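Local structure of KmHsv2 (Kluyveromyces marxianus, 3VU4) at residues 191-200 / 212-223. The protein probably binds phosphoinositides in membranes as a beta-propeller protein of the PROPPIN family, related to the autophagy protein Atg18. Residues are numbered along the deposited sequence; the frame is centred on the assembly and turned at random.
Sequences IKAHTNPIKM and TCSQDGTIIRVF. With SO4 (sulfate ion), chain E.
With CG anti to the carbonyl carbon (chi1 -59°), His194 lowers its ring between Arg221 and the end of strand 209-214, while Thr212, chi1 71°, sets OG1 between its own N and carbonyl carbon to meet that ring. The imidazole is pinned at both nitrogens: His194 NE2 and Thr212 OG1 share a 2.8 Å hydrogen bond, and His194 ND1 donates almost straight (175°) to sulfate O2, 3.1 Å away. Over one face lies Arg221 NH1; over the opposite one, the backbone of Cys213 and Ser214. Arg221 stretches out to give NH1 to sulfate O1 at 3.1 Å, its NE held by a salt bridge to Glu233. Thr195 N, to O1, and Asn196 N and Ser214 OG, to O3, also grip the anion. Just before the histidine, Ile191 CG2 sits over the Phe223 ring, 3.7 Å from its centroid. Lys199 N bonds Cys213 O at 2.8 Å, and a beta bulge shifts the register by one between Ile198 and Met200. The loop after strand 189-191 thus crosses from the outer strand of one propeller blade to the inner strand 198-203 of the next, and its sulfate, probably from the crystallisation liquor, marks a pocket consistent with a PROPPIN phosphoinositide site.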
ATOM      1  N   ILE A 191     -15.306 -12.558   2.989  1.00 42.14           N
ATOM      2  CA  ILE A 191     -15.231 -12.804   1.553  1.00 38.82           C
ATOM      3  C   ILE A 191     -14.288 -13.924   1.150  1.00 39.65           C
ATOM      4  O   ILE A 191     -13.108 -13.920   1.511  1.00 41.50           O
ATOM      5  CB  ILE A 191     -14.767 -11.554   0.784  1.00 35.58           C
ATOM      6  CG1 ILE A 191     -15.533 -10.328   1.254  1.00 33.01           C
ATOM      7  CG2 ILE A 191     -14.989 -11.760  -0.708  1.00 31.69           C
ATOM      8  CD1 ILE A 191     -14.910  -9.021   0.813  1.00 34.04           C
ATOM      9  N   LYS A 192     -14.807 -14.884   0.396  1.00 38.51           N
ATOM     10  CA  LYS A 192     -13.981 -15.969  -0.099  1.00 38.62           C
ATOM     11  C   LYS A 192     -13.413 -15.487  -1.430  1.00 38.60           C
ATOM     12  O   LYS A 192     -13.829 -15.939  -2.497  1.00 38.36           O
ATOM     13  CB  LYS A 192     -14.814 -17.217  -0.315  1.00 38.67           C
ATOM     14  CG  LYS A 192     -15.289 -17.856   0.958  1.00 41.66           C
ATOM     15  CD  LYS A 192     -15.837 -19.221   0.655  1.00 44.31           C
ATOM     16  CE  LYS A 192     -16.183 -19.973   1.918  1.00 48.88           C
ATOM     17  NZ  LYS A 192     -16.758 -21.299   1.538  1.00 53.25           N
ATOM     18  N   ALA A 193     -12.458 -14.562  -1.341  1.00 39.21           N
ATOM     19  CA  ALA A 193     -11.806 -13.944  -2.497  1.00 38.35           C
ATOM     20  C   ALA A 193     -11.082 -14.876  -3.469  1.00 38.17           C
ATOM     21  O   ALA A 193     -11.286 -14.772  -4.675  1.00 39.03           O
ATOM     22  CB  ALA A 193     -10.845 -12.855  -2.024  1.00 35.78           C
ATOM     23  N   HIS A 194     -10.236 -15.772  -2.967  1.00 37.02           N
ATOM     24  CA  HIS A 194      -9.511 -16.668  -3.863  1.00 35.37           C
ATOM     25  C   HIS A 194      -9.467 -18.108  -3.398  1.00 36.39           C
ATOM     26  O   HIS A 194      -9.736 -18.411  -2.242  1.00 37.92           O
ATOM     27  CB  HIS A 194      -8.078 -16.182  -4.048  1.00 32.41           C
ATOM     28  CG  HIS A 194      -7.973 -14.801  -4.609  1.00 31.87           C
ATOM     29  ND1 HIS A 194      -7.700 -14.556  -5.939  1.00 31.53           N
ATOM     30  CD2 HIS A 194      -8.099 -13.588  -4.018  1.00 31.46           C
ATOM     31  CE1 HIS A 194      -7.663 -13.249  -6.141  1.00 35.13           C
ATOM     32  NE2 HIS A 194      -7.902 -12.639  -4.993  1.00 33.74           N
ATOM     33  N   THR A 195      -9.116 -18.986  -4.325  1.00 36.80           N
ATOM     34  CA  THR A 195      -8.985 -20.405  -4.060  1.00 39.02           C
ATOM     35  C   THR A 195      -7.599 -20.660  -3.484  1.00 41.08           C
ATOM     36  O   THR A 195      -7.419 -21.482  -2.590  1.00 44.22           O
ATOM     37  CB  THR A 195      -9.118 -21.212  -5.349  1.00 40.45           C
ATOM     38  OG1 THR A 195     -10.446 -21.061  -5.860  1.00 42.68           O
ATOM     39  CG2 THR A 195      -8.826 -22.683  -5.096  1.00 38.22           C
ATOM     40  N   ASN A 196      -6.613 -19.953  -4.008  1.00 42.46           N
ATOM     41  CA  ASN A 196      -5.254 -20.110  -3.534  1.00 43.82           C
ATOM     42  C   ASN A 196      -4.964 -19.077  -2.467  1.00 42.39           C
ATOM     43  O   ASN A 196      -5.751 -18.157  -2.262  1.00 43.09           O
ATOM     44  CB  ASN A 196      -4.285 -19.966  -4.698  1.00 47.62           C
ATOM     45  CG  ASN A 196      -4.489 -21.039  -5.734  1.00 52.52           C
ATOM     46  OD1 ASN A 196      -4.441 -22.235  -5.427  1.00 52.77           O
ATOM     47  ND2 ASN A 196      -4.727 -20.626  -6.972  1.00 56.82           N
ATOM     48  N   PRO A 197      -3.837 -19.225  -1.758  1.00 40.11           N
ATOM     49  CA  PRO A 197      -3.500 -18.261  -0.709  1.00 39.72           C
ATOM     50  C   PRO A 197      -3.414 -16.838  -1.241  1.00 39.13           C
ATOM     51  O   PRO A 197      -2.865 -16.603  -2.318  1.00 40.64           O
ATOM     52  CB  PRO A 197      -2.150 -18.770  -0.200  1.00 39.00           C
ATOM     53  CG  PRO A 197      -2.272 -20.238  -0.364  1.00 38.62           C
ATOM     54  CD  PRO A 197      -2.912 -20.372  -1.733  1.00 39.21           C
ATOM     55  N   ILE A 198      -3.949 -15.889  -0.483  1.00 37.10           N
ATOM     56  CA  ILE A 198      -3.907 -14.495  -0.879  1.00 37.39           C
ATOM     57  C   ILE A 198      -2.493 -13.919  -0.791  1.00 38.84           C
ATOM     58  O   ILE A 198      -1.768 -14.115   0.197  1.00 37.76           O
ATOM     59  CB  ILE A 198      -4.852 -13.649  -0.001  1.00 39.57           C
ATOM     60  CG1 ILE A 198      -6.292 -13.805  -0.507  1.00 40.86           C
ATOM     61  CG2 ILE A 198      -4.414 -12.183   0.001  1.00 38.54           C
ATOM     62  CD1 ILE A 198      -7.318 -13.143   0.370  1.00 41.93           C
ATOM     63  N   LYS A 199      -2.111 -13.198  -1.840  1.00 39.42           N
ATOM     64  CA  LYS A 199      -0.805 -12.568  -1.908  1.00 39.19           C
ATOM     65  C   LYS A 199      -0.797 -11.293  -1.073  1.00 39.35           C
ATOM     66  O   LYS A 199       0.085 -11.096  -0.231  1.00 40.65           O
ATOM     67  CB  LYS A 199      -0.456 -12.253  -3.364  1.00 40.10           C
ATOM     68  CG  LYS A 199       0.897 -11.577  -3.559  1.00 41.77           C
ATOM     69  CD  LYS A 199       2.005 -12.375  -2.914  1.00 41.03           C
ATOM     70  CE  LYS A 199       3.363 -11.783  -3.228  1.00 43.79           C
ATOM     71  NZ  LYS A 199       4.397 -12.384  -2.343  1.00 45.91           N
ATOM     72  N   MET A 200      -1.780 -10.430  -1.314  1.00 38.35           N
ATOM     73  CA  MET A 200      -1.910  -9.171  -0.579  1.00 37.81           C
ATOM     74  C   MET A 200      -3.286  -8.565  -0.811  1.00 37.14           C
ATOM     75  O   MET A 200      -3.955  -8.902  -1.789  1.00 37.06           O
ATOM     76  CB  MET A 200      -0.858  -8.166  -1.042  1.00 37.23           C
ATOM     77  CG  MET A 200      -0.979  -7.792  -2.504  1.00 38.74           C
ATOM     78  SD  MET A 200       0.181  -6.504  -2.978  1.00 41.70           S
ATOM     79  CE  MET A 200       1.544  -7.514  -3.473  1.00 42.85           C
ATOM     80  N   THR A 212      -7.845  -7.505  -4.144  1.00 31.60           N
ATOM     81  CA  THR A 212      -7.123  -8.700  -3.717  1.00 32.45           C
ATOM     82  C   THR A 212      -6.491  -9.434  -4.888  1.00 33.68           C
ATOM     83  O   THR A 212      -6.884  -9.275  -6.043  1.00 34.06           O
ATOM     84  CB  THR A 212      -8.054  -9.708  -2.977  1.00 30.93           C
ATOM     85  OG1 THR A 212      -8.959 -10.314  -3.910  1.00 26.16           O
ATOM     86  CG2 THR A 212      -8.857  -9.002  -1.902  1.00 30.22           C
ATOM     87  N   CYS A 213      -5.492 -10.237  -4.581  1.00 34.66           N
ATOM     88  CA  CYS A 213      -4.837 -11.031  -5.602  1.00 37.80           C
ATOM     89  C   CYS A 213      -4.171 -12.185  -4.894  1.00 38.63           C
ATOM     90  O   CYS A 213      -3.733 -12.040  -3.753  1.00 38.59           O
ATOM     91  CB  CYS A 213      -3.802 -10.208  -6.363  1.00 37.97           C
ATOM     92  SG  CYS A 213      -2.380  -9.761  -5.396  1.00 38.52           S
ATOM     93  N   SER A 214      -4.125 -13.337  -5.550  1.00 42.64           N
ATOM     94  CA  SER A 214      -3.497 -14.497  -4.949  1.00 47.98           C
ATOM     95  C   SER A 214      -2.074 -14.676  -5.452  1.00 50.65           C
ATOM     96  O   SER A 214      -1.598 -13.907  -6.285  1.00 50.23           O
ATOM     97  CB  SER A 214      -4.298 -15.765  -5.231  1.00 48.53           C
ATOM     98  OG  SER A 214      -4.323 -16.078  -6.593  1.00 53.93           O
ATOM     99  N   GLN A 215      -1.414 -15.705  -4.914  1.00 56.26           N
ATOM    100  CA  GLN A 215      -0.034 -16.077  -5.237  1.00 59.78           C
ATOM    101  C   GLN A 215      -0.013 -16.692  -6.627  1.00 61.11           C
ATOM    102  O   GLN A 215      -0.730 -17.672  -6.889  1.00 60.94           O
ATOM    103  CB  GLN A 215       0.487 -17.114  -4.211  1.00 61.39           C
ATOM    104  CG  GLN A 215       0.398 -16.764  -2.683  1.00 62.98           C
ATOM    105  CD  GLN A 215       1.587 -15.930  -2.105  1.00 66.39           C
ATOM    106  OE1 GLN A 215       2.657 -15.797  -2.729  1.00 67.02           O
ATOM    107  NE2 GLN A 215       1.392 -15.390  -0.890  1.00 64.48           N
ATOM    108  N   ASP A 216       0.838 -16.137  -7.491  1.00 62.84           N
ATOM    109  CA  ASP A 216       0.949 -16.593  -8.875  1.00 64.63           C
ATOM    110  C   ASP A 216      -0.474 -16.704  -9.435  1.00 64.30           C
ATOM    111  O   ASP A 216      -0.856 -17.730  -9.986  1.00 64.37           O
ATOM    112  CB  ASP A 216       1.698 -17.974  -8.957  1.00 63.66           C
ATOM    113  N   GLY A 217      -1.254 -15.636  -9.279  1.00 63.56           N
ATOM    114  CA  GLY A 217      -2.627 -15.646  -9.751  1.00 61.95           C
ATOM    115  C   GLY A 217      -2.844 -14.810 -11.000  1.00 60.86           C
ATOM    116  O   GLY A 217      -2.319 -13.701 -11.157  1.00 60.66           O
ATOM    117  N   THR A 218      -3.649 -15.353 -11.894  1.00 58.52           N
ATOM    118  CA  THR A 218      -3.981 -14.693 -13.142  1.00 57.40           C
ATOM    119  C   THR A 218      -5.089 -13.646 -12.940  1.00 54.98           C
ATOM    120  O   THR A 218      -5.370 -12.843 -13.826  1.00 53.10           O
ATOM    121  CB  THR A 218      -4.439 -15.755 -14.151  1.00 58.65           C
ATOM    122  OG1 THR A 218      -5.435 -15.208 -15.029  1.00 62.60           O
ATOM    123  CG2 THR A 218      -5.026 -16.948 -13.395  1.00 58.18           C
ATOM    124  N   ILE A 219      -5.676 -13.637 -11.750  1.00 52.84           N
ATOM    125  CA  ILE A 219      -6.784 -12.748 -11.453  1.00 50.64           C
ATOM    126  C   ILE A 219      -6.643 -11.812 -10.272  1.00 47.51           C
ATOM    127  O   ILE A 219      -6.144 -12.197  -9.217  1.00 50.66           O
ATOM    128  CB  ILE A 219      -8.054 -13.583 -11.215  1.00 52.76           C
ATOM    129  CG1 ILE A 219      -8.338 -14.474 -12.423  1.00 55.56           C
ATOM    130  CG2 ILE A 219      -9.236 -12.689 -10.959  1.00 53.17           C
ATOM    131  CD1 ILE A 219      -9.468 -15.486 -12.192  1.00 58.72           C
ATOM    132  N   ILE A 220      -7.073 -10.569 -10.483  1.00 42.53           N
ATOM    133  CA  ILE A 220      -7.090  -9.551  -9.443  1.00 37.66           C
ATOM    134  C   ILE A 220      -8.588  -9.229  -9.245  1.00 37.69           C
ATOM    135  O   ILE A 220      -9.334  -9.087 -10.221  1.00 37.39           O
ATOM    136  CB  ILE A 220      -6.334  -8.279  -9.871  1.00 35.50           C
ATOM    137  CG1 ILE A 220      -4.841  -8.582 -10.014  1.00 33.69           C
ATOM    138  CG2 ILE A 220      -6.537  -7.176  -8.836  1.00 33.88           C
ATOM    139  CD1 ILE A 220      -4.001  -7.401 -10.472  1.00 26.79           C
ATOM    140  N   ARG A 221      -9.038  -9.150  -7.994  1.00 36.04           N
ATOM    141  CA  ARG A 221     -10.444  -8.877  -7.712  1.00 34.27           C
ATOM    142  C   ARG A 221     -10.680  -7.659  -6.841  1.00 35.63           C
ATOM    143  O   ARG A 221      -9.852  -7.305  -5.996  1.00 36.53           O
ATOM    144  CB  ARG A 221     -11.110 -10.085  -7.047  1.00 30.29           C
ATOM    145  CG  ARG A 221     -11.066 -11.346  -7.885  1.00 30.68           C
ATOM    146  CD  ARG A 221     -11.968 -12.444  -7.332  1.00 29.94           C
ATOM    147  NE  ARG A 221     -12.100 -13.531  -8.297  1.00 33.27           N
ATOM    148  CZ  ARG A 221     -11.453 -14.695  -8.229  1.00 34.99           C
ATOM    149  NH1 ARG A 221     -10.621 -14.954  -7.223  1.00 34.53           N
ATOM    150  NH2 ARG A 221     -11.603 -15.589  -9.197  1.00 33.17           N
ATOM    151  N   VAL A 222     -11.826  -7.016  -7.053  1.00 34.74           N
ATOM    152  CA  VAL A 222     -12.182  -5.850  -6.272  1.00 34.51           C
ATOM    153  C   VAL A 222     -13.557  -6.069  -5.679  1.00 37.17           C
ATOM    154  O   VAL A 222     -14.499  -6.397  -6.406  1.00 40.11           O
ATOM    155  CB  VAL A 222     -12.212  -4.581  -7.132  1.00 33.32           C
ATOM    156  CG1 VAL A 222     -12.448  -3.377  -6.241  1.00 31.55           C
ATOM    157  CG2 VAL A 222     -10.913  -4.430  -7.898  1.00 29.11           C
ATOM    158  N   PHE A 223     -13.670  -5.895  -4.363  1.00 38.07           N
ATOM    159  CA  PHE A 223     -14.935  -6.072  -3.655  1.00 38.54           C
ATOM    160  C   PHE A 223     -15.318  -4.813  -2.890  1.00 40.50           C
ATOM    161  O   PHE A 223     -14.452  -4.006  -2.547  1.00 38.24           O
ATOM    162  CB  PHE A 223     -14.860  -7.216  -2.625  1.00 38.22           C
ATOM    163  CG  PHE A 223     -14.357  -8.532  -3.175  1.00 38.52           C
ATOM    164  CD1 PHE A 223     -12.985  -8.777  -3.303  1.00 37.90           C
ATOM    165  CD2 PHE A 223     -15.252  -9.535  -3.546  1.00 36.83           C
ATOM    166  CE1 PHE A 223     -12.514 -10.002  -3.787  1.00 36.36           C
ATOM    167  CE2 PHE A 223     -14.791 -10.767  -4.034  1.00 36.78           C
ATOM    168  CZ  PHE A 223     -13.419 -11.001  -4.154  1.00 37.71           C
TER
HETATM  169  S   SO4 E 403      -7.645 -17.852  -7.571  1.00 59.90           S
HETATM  170  O1  SO4 E 403      -8.992 -17.592  -7.028  1.00 61.71           O
HETATM  171  O2  SO4 E 403      -7.153 -16.627  -8.228  1.00 61.36           O
HETATM  172  O3  SO4 E 403      -6.713 -18.220  -6.488  1.00 62.03           O
HETATM  173  O4  SO4 E 403      -7.723 -18.970  -8.529  1.00 60.81           O
HETATM  174  O   HOH W   1       1.744 -13.488   1.173  1.00 48.37           O